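Long-range contacts in hypothetical protein (Staphylococcus aureus subsp. aureus, PDB 1QYI), which is of unknown function but probably acts as a hydrolase of the haloacid dehalogenase-like superfamily, with a helical cap domain attached to a Rossmann-like core: residues 12-17 with 210-215; 18-23 with 54-59; 104-109 with 159-164; 146-151 with 167-172. All coordinates share one frame; numbering follows the deposited sequence.

Overall arrangement
Interaction 1 pairs the two chain passages that join the parallel-sheet core to a large helical insertion, which resembles a HAD cap. Interactions 2, 3 and 4 lie within the loop it closes. Interactions 1 and 2 share helix 16-31, and the salt bridge E16 OE1 to R56 NH1 (2.8 Å) connects them. Interactions 3 and 4 lie deeper in the insertion. They touch through M105 CE and F167 CE2 (4.2 Å), and their segments alternate along the chain. Interaction 3 is the most remote from the linkers, its centre about 40 Å from that of interaction 1. The centres of interactions 2 and 4 are about 21 Å apart. Any HAD-like active site probably lies in the core.

Interaction 1. Residues 12-17 with 210-215; sequences FLSEER and QEIILR
S14 and I212 form the tight part of this contact. S14 N donates to I212 O at 3.2 Å. S14 OG adds a weak bond to the same oxygen (3.4 Å). Two residues along each segment, L214 N binds F12 O at 3.1 Å. Between these bonds, L13 and I213 form a non-hydrogen-bonded antiparallel pair, a single beta bridge. The end of I212 presses against R17, with CD1 3.6 Å from R17 CB. The R17 chain bends at chi2 and chi3 and brings NH1 to Q210 O at 3.1 Å. That bond is almost straight (171°), in both the guanidinium and the carbonyl plane. R17 NH2 is held by a salt bridge to D20. The other side is looser. I213 is exposed and its side chain starts away from 12-17. Its CD1 is 4.3 Å from L13 CD2. The two segments are the passages into and out of the helical insertion, as in HAD proteins with a cap in this position. L13 and I213 both rest on helix 242-252 of the core. F12 packs edge-to-face against F6 of strand 3-6, while R17 already belongs to helix 16-31 of the insertion.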
loop_
_atom_site.group_PDB
_atom_site.type_symbol
_atom_site.label_atom_id
_atom_site.label_comp_id
_atom_site.label_asym_id
_atom_site.label_seq_id
_atom_site.Cartn_x
_atom_site.Cartn_y
_atom_site.Cartn_z
ATOM N N PHE A 12 11.722 7.020 4.374
ATOM C CA PHE A 12 12.547 7.092 3.173
ATOM C C PHE A 12 11.683 7.295 1.934
ATOM O O PHE A 12 12.021 8.082 1.045
ATOM C CB PHE A 12 13.338 5.792 3.017
ATOM C CG PHE A 12 14.445 5.615 4.031
ATOM C CD1 PHE A 12 15.668 6.280 3.878
ATOM C CD2 PHE A 12 14.284 4.751 5.116
ATOM C CE1 PHE A 12 16.719 6.083 4.785
ATOM C CE2 PHE A 12 15.326 4.548 6.026
ATOM C CZ PHE A 12 16.554 5.218 5.860
ATOM N N LEU A 13 10.571 6.567 1.873
ATOM C CA LEU A 13 9.654 6.645 0.736
ATOM C C LEU A 13 8.229 6.928 1.203
ATOM O O LEU A 13 7.909 6.744 2.373
ATOM C CB LEU A 13 9.665 5.319 -0.018
ATOM C CG LEU A 13 11.003 4.640 -0.337
ATOM C CD1 LEU A 13 10.701 3.281 -0.947
ATOM C CD2 LEU A 13 11.850 5.488 -1.295
ATOM N N SER A 14 7.373 7.381 0.298
ATOM C CA SER A 14 5.994 7.638 0.673
ATOM C C SER A 14 5.118 6.605 -0.010
ATOM O O SER A 14 5.613 5.802 -0.797
ATOM C CB SER A 14 5.569 9.055 0.284
ATOM O OG SER A 14 5.860 9.330 -1.071
ATOM N N GLU A 15 3.826 6.611 0.303
ATOM C CA GLU A 15 2.888 5.650 -0.276
ATOM C C GLU A 15 2.089 6.206 -1.447
ATOM O O GLU A 15 1.269 5.497 -2.028
ATOM C CB GLU A 15 1.908 5.170 0.793
ATOM C CG GLU A 15 2.517 4.307 1.880
ATOM C CD GLU A 15 1.514 3.976 2.972
ATOM O OE1 GLU A 15 0.984 4.923 3.594
ATOM O OE2 GLU A 15 1.258 2.775 3.212
ATOM N N GLU A 16 2.335 7.471 -1.783
ATOM C CA GLU A 16 1.632 8.160 -2.868
ATOM C C GLU A 16 1.481 7.363 -4.158
ATOM O O GLU A 16 0.387 7.284 -4.725
ATOM C CB GLU A 16 2.338 9.483 -3.190
ATOM C CG GLU A 16 2.187 10.547 -2.110
ATOM C CD GLU A 16 0.733 10.924 -1.870
ATOM O OE1 GLU A 16 0.040 11.318 -2.836
ATOM O OE2 GLU A 16 0.286 10.834 -0.712
ATOM N N ARG A 17 2.585 6.786 -4.628
ATOM C CA ARG A 17 2.586 6.012 -5.859
ATOM C C ARG A 17 1.522 4.916 -5.810
ATOM O O ARG A 17 0.948 4.563 -6.837
ATOM C CB ARG A 17 3.964 5.389 -6.087
ATOM C CG ARG A 17 4.404 5.347 -7.542
ATOM C CD ARG A 17 5.114 6.633 -7.966
ATOM N NE ARG A 17 4.279 7.503 -8.793
ATOM C CZ ARG A 17 4.757 8.373 -9.688
ATOM N NH1 ARG A 17 6.061 8.493 -9.881
ATOM N NH2 ARG A 17 3.930 9.123 -10.402
ATOM N N GLN A 210 9.956 4.007 -9.785
ATOM C CA GLN A 210 9.791 5.457 -9.781
ATOM C C GLN A 210 9.066 5.849 -8.513
ATOM O O GLN A 210 8.134 6.657 -8.534
ATOM C CB GLN A 210 8.983 5.924 -10.991
ATOM C CG GLN A 210 9.338 5.191 -12.267
ATOM C CD GLN A 210 8.752 5.839 -13.493
ATOM O OE1 GLN A 210 8.751 5.251 -14.569
ATOM N NE2 GLN A 210 8.267 7.068 -13.344
ATOM N N GLU A 211 9.501 5.261 -7.406
ATOM C CA GLU A 211 8.907 5.508 -6.102
ATOM C C GLU A 211 9.168 6.959 -5.666
ATOM O O GLU A 211 10.217 7.543 -5.957
ATOM C CB GLU A 211 9.495 4.506 -5.097
ATOM C CG GLU A 211 8.622 4.198 -3.885
ATOM C CD GLU A 211 7.504 3.185 -4.166
ATOM O OE1 GLU A 211 7.791 2.071 -4.646
ATOM O OE2 GLU A 211 6.330 3.495 -3.891
ATOM N N ILE A 212 8.184 7.537 -4.986
ATOM C CA ILE A 212 8.248 8.909 -4.485
ATOM C C ILE A 212 9.207 9.014 -3.287
ATOM O O ILE A 212 8.969 8.440 -2.226
ATOM C CB ILE A 212 6.845 9.409 -4.061
ATOM C CG1 ILE A 212 5.787 8.332 -4.310
ATOM C CG2 ILE A 212 6.464 10.617 -4.887
ATOM C CD1 ILE A 212 5.968 7.006 -3.529
ATOM N N ILE A 213 10.288 9.760 -3.464
ATOM C CA ILE A 213 11.266 9.910 -2.408
ATOM C C ILE A 213 10.825 10.982 -1.416
ATOM O O ILE A 213 10.198 11.975 -1.799
ATOM C CB ILE A 213 12.646 10.314 -2.977
ATOM C CG1 ILE A 213 12.860 9.718 -4.376
ATOM C CG2 ILE A 213 13.734 9.898 -2.004
ATOM C CD1 ILE A 213 12.950 8.202 -4.435
ATOM N N LEU A 214 11.152 10.786 -0.142
ATOM C CA LEU A 214 10.789 11.761 0.876
ATOM C C LEU A 214 11.966 12.710 1.093
ATOM O O LEU A 214 11.777 13.910 1.294
ATOM C CB LEU A 214 10.404 11.059 2.183
ATOM C CG LEU A 214 9.045 10.345 2.257
ATOM C CD1 LEU A 214 9.063 9.402 3.445
ATOM C CD2 LEU A 214 7.893 11.344 2.384
ATOM N N ARG A 215 13.177 12.165 1.028
ATOM C CA ARG A 215 14.393 12.953 1.193
ATOM C C ARG A 215 15.415 12.619 0.097
ATOM O O ARG A 215 15.637 11.449 -0.212
ATOM C CB ARG A 215 15.006 12.685 2.566
ATOM C CG ARG A 215 14.283 13.365 3.705
ATOM C CD ARG A 215 15.200 14.346 4.405
ATOM N NE ARG A 215 15.215 15.661 3.781
ATOM C CZ ARG A 215 16.213 16.524 3.920
ATOM N NH1 ARG A 215 17.269 16.199 4.648
ATOM N NH2 ARG A 215 16.150 17.715 3.344
#

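Interaction 2. Residues 18-23 with 54-59; sequences CFDVSA and DIRNRI
I55 brings its CG2 branch to within 4.1 Å of A23 O, a light contact at one side of this helix pair. The next residue, R56, carries most of the contact. Its CA lies 3.5 Å from A23 CB, so the small alanine allows a close backbone approach. R56 CG stands anti to the backbone N (chi1 174°), and the chain stays extended to NE. This carries the guanidinium along helix 18-23 to F19 and D20. F19 CB sits 3.6 Å above the guanidinium plane, over its centre. D20 OD1 takes a bond from R56 NH1 at 3.1 Å, with an N-H...O angle of 165°. It lies in the guanidinium plane, but is met on its anti side and from out of the carboxylate plane. The two flat groups are nearly perpendicular, and a single nitrogen makes this salt bridge. One turn after I55, I59 places CG1 4.0 Å from A23 O. The helices cross at 73° and meet inside the helical insertion. D20 is also bound by R17. Three acids, D20, E16 and D63, form salt bridges with the buried guanidinium, which would probably stabilise its positive charge.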
loop_
_atom_site.group_PDB
_atom_site.type_symbol
_atom_site.label_atom_id
_atom_site.label_comp_id
_atom_site.label_asym_id
_atom_site.label_seq_id
_atom_site.Cartn_x
_atom_site.Cartn_y
_atom_site.Cartn_z
ATOM N N CYS A 18 1.268 4.374 -4.618
ATOM C CA CYS A 18 0.258 3.335 -4.479
ATOM C C CYS A 18 -1.080 3.909 -4.924
ATOM O O CYS A 18 -1.781 3.308 -5.746
ATOM C CB CYS A 18 0.161 2.849 -3.027
ATOM S SG CYS A 18 1.506 1.734 -2.501
ATOM N N PHE A 19 -1.424 5.079 -4.393
ATOM C CA PHE A 19 -2.680 5.737 -4.744
ATOM C C PHE A 19 -2.691 6.073 -6.245
ATOM O O PHE A 19 -3.748 6.065 -6.887
ATOM C CB PHE A 19 -2.857 7.004 -3.899
ATOM C CG PHE A 19 -2.609 6.790 -2.424
ATOM C CD1 PHE A 19 -3.185 5.710 -1.753
ATOM C CD2 PHE A 19 -1.804 7.669 -1.706
ATOM C CE1 PHE A 19 -2.963 5.511 -0.394
ATOM C CE2 PHE A 19 -1.575 7.478 -0.346
ATOM C CZ PHE A 19 -2.157 6.395 0.314
ATOM N N ASP A 20 -1.510 6.364 -6.792
ATOM C CA ASP A 20 -1.359 6.658 -8.213
ATOM C C ASP A 20 -1.723 5.391 -8.985
ATOM O O ASP A 20 -2.658 5.384 -9.784
ATOM C CB ASP A 20 0.096 7.010 -8.547
ATOM C CG ASP A 20 0.418 8.470 -8.352
ATOM O OD1 ASP A 20 -0.372 9.214 -7.712
ATOM O OD2 ASP A 20 1.495 8.869 -8.844
ATOM N N VAL A 21 -0.977 4.317 -8.747
ATOM C CA VAL A 21 -1.244 3.073 -9.451
ATOM C C VAL A 21 -2.708 2.697 -9.241
ATOM O O VAL A 21 -3.385 2.289 -10.183
ATOM C CB VAL A 21 -0.329 1.932 -8.982
ATOM C CG1 VAL A 21 -0.681 0.653 -9.720
ATOM C CG2 VAL A 21 1.124 2.308 -9.253
ATOM N N SER A 22 -3.209 2.856 -8.019
ATOM C CA SER A 22 -4.600 2.540 -7.757
ATOM C C SER A 22 -5.501 3.312 -8.742
ATOM O O SER A 22 -6.436 2.737 -9.324
ATOM C CB SER A 22 -4.960 2.884 -6.312
ATOM O OG SER A 22 -6.357 2.702 -6.079
ATOM N N ALA A 23 -5.210 4.600 -8.943
ATOM C CA ALA A 23 -5.982 5.432 -9.878
ATOM C C ALA A 23 -5.836 4.931 -11.317
ATOM O O ALA A 23 -6.827 4.781 -12.028
ATOM C CB ALA A 23 -5.532 6.893 -9.789
ATOM N N ASP A 54 -3.192 13.830 -13.177
ATOM C CA ASP A 54 -4.489 14.270 -13.647
ATOM C C ASP A 54 -5.490 13.131 -13.492
ATOM O O ASP A 54 -6.602 13.314 -13.000
ATOM C CB ASP A 54 -4.407 14.676 -15.113
ATOM C CG ASP A 54 -5.753 15.070 -15.664
ATOM O OD1 ASP A 54 -6.301 16.100 -15.206
ATOM O OD2 ASP A 54 -6.273 14.331 -16.527
ATOM N N ILE A 55 -5.080 11.949 -13.929
ATOM C CA ILE A 55 -5.924 10.764 -13.855
ATOM C C ILE A 55 -6.400 10.544 -12.417
ATOM O O ILE A 55 -7.602 10.425 -12.161
ATOM C CB ILE A 55 -5.132 9.546 -14.398
ATOM C CG1 ILE A 55 -4.911 9.758 -15.905
ATOM C CG2 ILE A 55 -5.859 8.240 -14.089
ATOM C CD1 ILE A 55 -3.790 8.952 -16.533
ATOM N N ARG A 56 -5.443 10.513 -11.494
ATOM C CA ARG A 56 -5.710 10.331 -10.073
ATOM C C ARG A 56 -6.700 11.377 -9.576
ATOM O O ARG A 56 -7.621 11.088 -8.803
ATOM C CB ARG A 56 -4.413 10.468 -9.283
ATOM C CG ARG A 56 -4.615 10.430 -7.783
ATOM C CD ARG A 56 -3.301 10.512 -7.036
ATOM N NE ARG A 56 -3.549 10.754 -5.628
ATOM C CZ ARG A 56 -2.646 10.614 -4.670
ATOM N NH1 ARG A 56 -1.411 10.229 -4.970
ATOM N NH2 ARG A 56 -2.985 10.856 -3.408
ATOM N N ASN A 57 -6.480 12.605 -10.014
ATOM C CA ASN A 57 -7.338 13.698 -9.630
ATOM C C ASN A 57 -8.761 13.458 -10.109
ATOM O O ASN A 57 -9.713 13.652 -9.354
ATOM C CB ASN A 57 -6.810 15.001 -10.208
ATOM C CG ASN A 57 -7.721 16.155 -9.916
ATOM O OD1 ASN A 57 -8.064 16.404 -8.762
ATOM N ND2 ASN A 57 -8.128 16.873 -10.958
ATOM N N ARG A 58 -8.916 13.033 -11.358
ATOM C CA ARG A 58 -10.248 12.778 -11.900
ATOM C C ARG A 58 -10.942 11.608 -11.209
ATOM O O ARG A 58 -12.085 11.727 -10.770
ATOM C CB ARG A 58 -10.180 12.480 -13.399
ATOM C CG ARG A 58 -9.819 13.645 -14.291
ATOM C CD ARG A 58 -10.024 13.222 -15.733
ATOM N NE ARG A 58 -11.438 12.923 -15.985
ATOM C CZ ARG A 58 -11.888 12.178 -16.990
ATOM N NH1 ARG A 58 -11.037 11.638 -17.856
ATOM N NH2 ARG A 58 -13.190 11.976 -17.131
ATOM N N ILE A 59 -10.247 10.475 -11.130
ATOM C CA ILE A 59 -10.798 9.269 -10.514
ATOM C C ILE A 59 -11.216 9.486 -9.058
ATOM O O ILE A 59 -12.364 9.235 -8.703
ATOM C CB ILE A 59 -9.784 8.083 -10.586
ATOM C CG1 ILE A 59 -9.392 7.804 -12.038
ATOM C CG2 ILE A 59 -10.403 6.822 -9.984
ATOM C CD1 ILE A 59 -10.574 7.471 -12.945
#

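Interaction 3. Residues 104-109 with 159-164; sequences FMYQDE and LHVSDA
The Y106 ring meets V161 and D163 at its edge, near the ring plane. V161 CG2 approaches the hydroxyl end, 3.8 Å from Y106 CZ. The modelled separation of this methyl from the hydroxyl oxygen is too short and is doubtful. D163 lies along another part of the rim, with OD1 3.1 Å from Y106 CE1 and CB 3.5 Å from the same carbon. Ring and carboxylate are turned 30° from each other as the two side chains slide past in opposite directions. D163 OD2 is bonded to T165. One face of the ring carries CB of the preceding residue, M105, 3.7 Å above the plane and offset toward the rim. The contact joins the C-terminal part of helix 98-106 to the loop after helix 144-158, in the helical insertion of this HAD-like protein. H160 has positive phi and is the first residue to leave helix 144-158, where the chain turns into the loop. M105 is a selenomethionine. Its chain bends at chi2 (-81°) and again at chi3 (-73°), which folds the end toward the loop. SE rests 4.1 Å from L159 CD2. CE touches V161 CG1 at 4.1 Å and A164 CA at 4.0 Å. No hydrogen bond joins the segments. L159 continues inward onto I90 and L93 of helix 77-93, while M105 also touches L166.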
loop_
_atom_site.group_PDB
_atom_site.type_symbol
_atom_site.label_atom_id
_atom_site.label_comp_id
_atom_site.label_asym_id
_atom_site.label_seq_id
_atom_site.Cartn_x
_atom_site.Cartn_y
_atom_site.Cartn_z
ATOM N N PHE A 104 -23.604 -10.371 -18.874
ATOM C CA PHE A 104 -22.321 -10.028 -18.287
ATOM C C PHE A 104 -22.214 -10.571 -16.864
ATOM O O PHE A 104 -21.137 -10.970 -16.419
ATOM C CB PHE A 104 -22.158 -8.506 -18.281
ATOM C CG PHE A 104 -20.995 -8.018 -17.466
ATOM C CD1 PHE A 104 -19.702 -8.027 -17.991
ATOM C CD2 PHE A 104 -21.192 -7.577 -16.156
ATOM C CE1 PHE A 104 -18.621 -7.607 -17.226
ATOM C CE2 PHE A 104 -20.124 -7.157 -15.380
ATOM C CZ PHE A 104 -18.831 -7.171 -15.917
HETATM N N MSE A 105 -23.336 -10.599 -16.154
HETATM C CA MSE A 105 -23.342 -11.074 -14.770
HETATM C C MSE A 105 -23.368 -12.589 -14.590
HETATM O O MSE A 105 -22.999 -13.085 -13.527
HETATM C CB MSE A 105 -24.539 -10.481 -14.017
HETATM C CG MSE A 105 -24.591 -8.958 -13.977
HETATM SE SE MSE A 105 -23.458 -8.152 -12.617
HETATM C CE MSE A 105 -24.512 -8.619 -11.056
ATOM N N TYR A 106 -23.788 -13.332 -15.609
ATOM C CA TYR A 106 -23.884 -14.781 -15.458
ATOM C C TYR A 106 -23.268 -15.648 -16.562
ATOM O O TYR A 106 -23.359 -16.878 -16.514
ATOM C CB TYR A 106 -25.361 -15.151 -15.269
ATOM C CG TYR A 106 -26.018 -14.434 -14.109
ATOM C CD1 TYR A 106 -25.697 -14.765 -12.795
ATOM C CD2 TYR A 106 -26.921 -13.390 -14.322
ATOM C CE1 TYR A 106 -26.253 -14.077 -11.718
ATOM C CE2 TYR A 106 -27.485 -12.692 -13.245
ATOM C CZ TYR A 106 -27.142 -13.042 -11.949
ATOM O OH TYR A 106 -27.664 -12.355 -10.877
ATOM N N GLN A 107 -22.647 -15.016 -17.554
ATOM C CA GLN A 107 -22.028 -15.752 -18.657
ATOM C C GLN A 107 -20.829 -16.546 -18.116
ATOM O O GLN A 107 -20.104 -16.081 -17.228
ATOM C CB GLN A 107 -21.578 -14.776 -19.761
ATOM C CG GLN A 107 -21.690 -15.286 -21.213
ATOM C CD GLN A 107 -23.124 -15.294 -21.751
ATOM O OE1 GLN A 107 -23.350 -15.376 -22.966
ATOM N NE2 GLN A 107 -24.099 -15.216 -20.845
ATOM N N ASP A 108 -20.642 -17.749 -18.653
ATOM C CA ASP A 108 -19.557 -18.635 -18.246
ATOM C C ASP A 108 -18.175 -18.082 -18.581
ATOM O O ASP A 108 -17.182 -18.521 -18.006
ATOM C CB ASP A 108 -19.724 -20.010 -18.907
ATOM C CG ASP A 108 -20.853 -20.830 -18.293
ATOM O OD1 ASP A 108 -21.984 -20.310 -18.172
ATOM O OD2 ASP A 108 -20.609 -22.002 -17.939
ATOM N N GLU A 109 -18.098 -17.128 -19.503
ATOM C CA GLU A 109 -16.800 -16.571 -19.864
ATOM C C GLU A 109 -16.268 -15.659 -18.767
ATOM O O GLU A 109 -17.032 -15.078 -17.999
ATOM C CB GLU A 109 -16.882 -15.802 -21.183
ATOM C CG GLU A 109 -17.185 -16.671 -22.404
ATOM C CD GLU A 109 -17.237 -15.863 -23.696
ATOM O OE1 GLU A 109 -18.085 -14.942 -23.795
ATOM O OE2 GLU A 109 -16.431 -16.151 -24.612
ATOM N N LEU A 159 -29.107 -2.862 -10.328
ATOM C CA LEU A 159 -29.203 -3.745 -11.475
ATOM C C LEU A 159 -30.435 -4.644 -11.444
ATOM O O LEU A 159 -30.632 -5.470 -12.336
ATOM C CB LEU A 159 -27.931 -4.583 -11.574
ATOM C CG LEU A 159 -26.767 -3.917 -12.318
ATOM C CD1 LEU A 159 -26.662 -2.436 -11.978
ATOM C CD2 LEU A 159 -25.487 -4.651 -11.961
ATOM N N HIS A 160 -31.272 -4.460 -10.427
ATOM C CA HIS A 160 -32.497 -5.242 -10.258
ATOM C C HIS A 160 -32.254 -6.740 -10.344
ATOM O O HIS A 160 -32.998 -7.464 -11.003
ATOM C CB HIS A 160 -33.553 -4.829 -11.291
ATOM C CG HIS A 160 -34.180 -3.496 -11.006
ATOM N ND1 HIS A 160 -34.983 -3.275 -9.914
ATOM C CD2 HIS A 160 -34.065 -2.309 -11.647
ATOM C CE1 HIS A 160 -35.340 -1.998 -9.887
ATOM N NE2 HIS A 160 -34.797 -1.394 -10.923
ATOM N N VAL A 161 -31.207 -7.195 -9.667
ATOM C CA VAL A 161 -30.863 -8.607 -9.649
ATOM C C VAL A 161 -30.741 -9.052 -8.193
ATOM O O VAL A 161 -30.950 -8.249 -7.284
ATOM C CB VAL A 161 -29.539 -8.863 -10.399
ATOM C CG1 VAL A 161 -28.354 -8.491 -9.520
ATOM C CG2 VAL A 161 -29.473 -10.302 -10.839
ATOM N N SER A 162 -30.401 -10.316 -7.966
ATOM C CA SER A 162 -30.291 -10.822 -6.599
ATOM C C SER A 162 -28.934 -11.422 -6.249
ATOM O O SER A 162 -28.557 -11.482 -5.077
ATOM C CB SER A 162 -31.389 -11.859 -6.342
ATOM O OG SER A 162 -31.349 -12.894 -7.304
ATOM N N ASP A 163 -28.205 -11.865 -7.268
ATOM C CA ASP A 163 -26.888 -12.463 -7.067
ATOM C C ASP A 163 -25.887 -11.387 -6.605
ATOM O O ASP A 163 -25.760 -11.128 -5.404
ATOM C CB ASP A 163 -26.422 -13.146 -8.365
ATOM C CG ASP A 163 -25.397 -14.247 -8.119
ATOM O OD1 ASP A 163 -25.310 -15.180 -8.954
ATOM O OD2 ASP A 163 -24.676 -14.178 -7.099
ATOM N N ALA A 164 -25.198 -10.746 -7.543
ATOM C CA ALA A 164 -24.222 -9.710 -7.201
ATOM C C ALA A 164 -22.964 -10.267 -6.523
ATOM O O ALA A 164 -22.232 -9.521 -5.867
ATOM C CB ALA A 164 -24.874 -8.645 -6.309
#

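Interaction 4. Residues 146-151 with 167-172; sequences NIYAAL and FSLKGA
Y148, on helix 144-158, packs against L169 in the type II beta turn from S168 to G171. This turn lies in the loop between helices 144-158 and 172-195 of the helical insertion. G171 N makes a weak bond to S168 O, closing the turn, and G171 is the N-cap residue of helix 172-195. Y148 has the most surface buried here, followed by F167 and L169. The Y148 ring presents one face to L169. L169 CB is 3.5 Å from Y148 CE2, and L169 CG stands 4.2 Å above the ring plane, offset toward the rim. The backbone of the turn is also close, with L169 CA 3.4 Å from Y148 CE2. The two side chains cross at about a right angle. W174 of helix 172-195 touches both of them. F167 meets the helix just before the turn. Its carbonyl oxygen lies near the Y148 ring plane, at the edge, 4.0 Å from CD2. The same oxygen is 4.0 Å from L151 CD2, so it sits beside both helix residues. F167 CB packs more loosely on L151 CG at 4.3 Å. Beyond the contact, the phenyl side chain touches I90, A155 and L173, in the space between three helices. No hydrogen bond crosses between the segments, but the Y148 hydroxyl has a weak one to D79 of helix 77-93. L169 CG is anti to the backbone N (chi1 172°), which sends the branch along the ring toward its hydroxyl, where L169 CD1 ends 3.4 Å from Y148 OH.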
loop_
_atom_site.group_PDB
_atom_site.type_symbol
_atom_site.label_atom_id
_atom_site.label_comp_id
_atom_site.label_asym_id
_atom_site.label_seq_id
_atom_site.Cartn_x
_atom_site.Cartn_y
_atom_site.Cartn_z
ATOM N N ASN A 146 -18.407 -4.320 6.008
ATOM C CA ASN A 146 -19.614 -3.504 5.842
ATOM C C ASN A 146 -19.613 -2.768 4.508
ATOM O O ASN A 146 -20.657 -2.609 3.876
ATOM C CB ASN A 146 -19.712 -2.479 6.982
ATOM C CG ASN A 146 -19.634 -3.120 8.351
ATOM O OD1 ASN A 146 -20.474 -3.948 8.702
ATOM N ND2 ASN A 146 -18.624 -2.743 9.136
ATOM N N ILE A 147 -18.440 -2.302 4.093
ATOM C CA ILE A 147 -18.312 -1.586 2.829
ATOM C C ILE A 147 -18.651 -2.519 1.674
ATOM O O ILE A 147 -19.341 -2.128 0.736
ATOM C CB ILE A 147 -16.880 -1.050 2.632
ATOM C CG1 ILE A 147 -16.563 -0.014 3.719
ATOM C CG2 ILE A 147 -16.730 -0.453 1.231
ATOM C CD1 ILE A 147 -15.121 0.416 3.765
ATOM N N TYR A 148 -18.160 -3.753 1.744
ATOM C CA TYR A 148 -18.434 -4.736 0.700
ATOM C C TYR A 148 -19.912 -5.105 0.648
ATOM O O TYR A 148 -20.446 -5.415 -0.415
ATOM C CB TYR A 148 -17.572 -5.992 0.904
ATOM C CG TYR A 148 -16.243 -5.911 0.195
ATOM C CD1 TYR A 148 -15.200 -5.133 0.702
ATOM C CD2 TYR A 148 -16.062 -6.527 -1.046
ATOM C CE1 TYR A 148 -14.012 -4.963 -0.016
ATOM C CE2 TYR A 148 -14.882 -6.360 -1.769
ATOM C CZ TYR A 148 -13.863 -5.576 -1.254
ATOM O OH TYR A 148 -12.723 -5.378 -2.002
ATOM N N ALA A 149 -20.567 -5.066 1.802
ATOM C CA ALA A 149 -21.987 -5.386 1.885
ATOM C C ALA A 149 -22.808 -4.289 1.203
ATOM O O ALA A 149 -23.769 -4.579 0.492
ATOM C CB ALA A 149 -22.411 -5.536 3.349
ATOM N N ALA A 150 -22.427 -3.032 1.417
ATOM C CA ALA A 150 -23.128 -1.906 0.810
ATOM C C ALA A 150 -22.984 -1.986 -0.705
ATOM O O ALA A 150 -23.948 -1.784 -1.448
ATOM C CB ALA A 150 -22.550 -0.591 1.319
ATOM N N LEU A 151 -21.769 -2.284 -1.155
ATOM C CA LEU A 151 -21.472 -2.403 -2.577
ATOM C C LEU A 151 -22.328 -3.476 -3.233
ATOM O O LEU A 151 -22.765 -3.316 -4.374
ATOM C CB LEU A 151 -19.988 -2.735 -2.777
ATOM C CG LEU A 151 -19.570 -3.270 -4.149
ATOM C CD1 LEU A 151 -19.940 -2.267 -5.217
ATOM C CD2 LEU A 151 -18.078 -3.550 -4.161
ATOM N N PHE A 167 -19.221 -9.085 -7.484
ATOM C CA PHE A 167 -18.585 -7.976 -6.779
ATOM C C PHE A 167 -18.030 -8.385 -5.414
ATOM O O PHE A 167 -17.604 -7.539 -4.626
ATOM C CB PHE A 167 -19.591 -6.834 -6.577
ATOM C CG PHE A 167 -20.123 -6.251 -7.852
ATOM C CD1 PHE A 167 -19.257 -5.685 -8.786
ATOM C CD2 PHE A 167 -21.488 -6.289 -8.132
ATOM C CE1 PHE A 167 -19.738 -5.169 -9.986
ATOM C CE2 PHE A 167 -21.983 -5.779 -9.330
ATOM C CZ PHE A 167 -21.106 -5.220 -10.259
ATOM N N SER A 168 -18.054 -9.681 -5.134
ATOM C CA SER A 168 -17.560 -10.199 -3.868
ATOM C C SER A 168 -16.065 -9.967 -3.700
ATOM O O SER A 168 -15.317 -9.892 -4.672
ATOM C CB SER A 168 -17.835 -11.703 -3.767
ATOM O OG SER A 168 -17.036 -12.432 -4.703
ATOM N N LEU A 169 -15.646 -9.859 -2.446
ATOM C CA LEU A 169 -14.252 -9.659 -2.110
ATOM C C LEU A 169 -13.444 -10.859 -2.616
ATOM O O LEU A 169 -13.924 -11.992 -2.587
ATOM C CB LEU A 169 -14.124 -9.532 -0.597
ATOM C CG LEU A 169 -12.702 -9.518 -0.060
ATOM C CD1 LEU A 169 -11.910 -8.417 -0.753
ATOM C CD2 LEU A 169 -12.724 -9.313 1.443
ATOM N N LYS A 170 -12.225 -10.612 -3.086
ATOM C CA LYS A 170 -11.383 -11.689 -3.599
ATOM C C LYS A 170 -12.091 -12.461 -4.722
ATOM O O LYS A 170 -11.735 -13.600 -5.033
ATOM C CB LYS A 170 -11.003 -12.643 -2.458
ATOM C CG LYS A 170 -9.940 -12.113 -1.497
ATOM C CD LYS A 170 -8.541 -12.324 -2.066
ATOM C CE LYS A 170 -7.452 -11.848 -1.106
ATOM N NZ LYS A 170 -7.599 -12.432 0.262
ATOM N N GLY A 171 -13.090 -11.831 -5.336
ATOM C CA GLY A 171 -13.825 -12.472 -6.415
ATOM C C GLY A 171 -13.060 -12.463 -7.724
ATOM O O GLY A 171 -11.921 -12.003 -7.780
ATOM N N ALA A 172 -13.679 -12.977 -8.781
ATOM C CA ALA A 172 -13.020 -13.002 -10.075
ATOM C C ALA A 172 -12.700 -11.576 -10.530
ATOM O O ALA A 172 -11.608 -11.312 -11.036
ATOM C CB ALA A 172 -13.899 -13.707 -11.110
#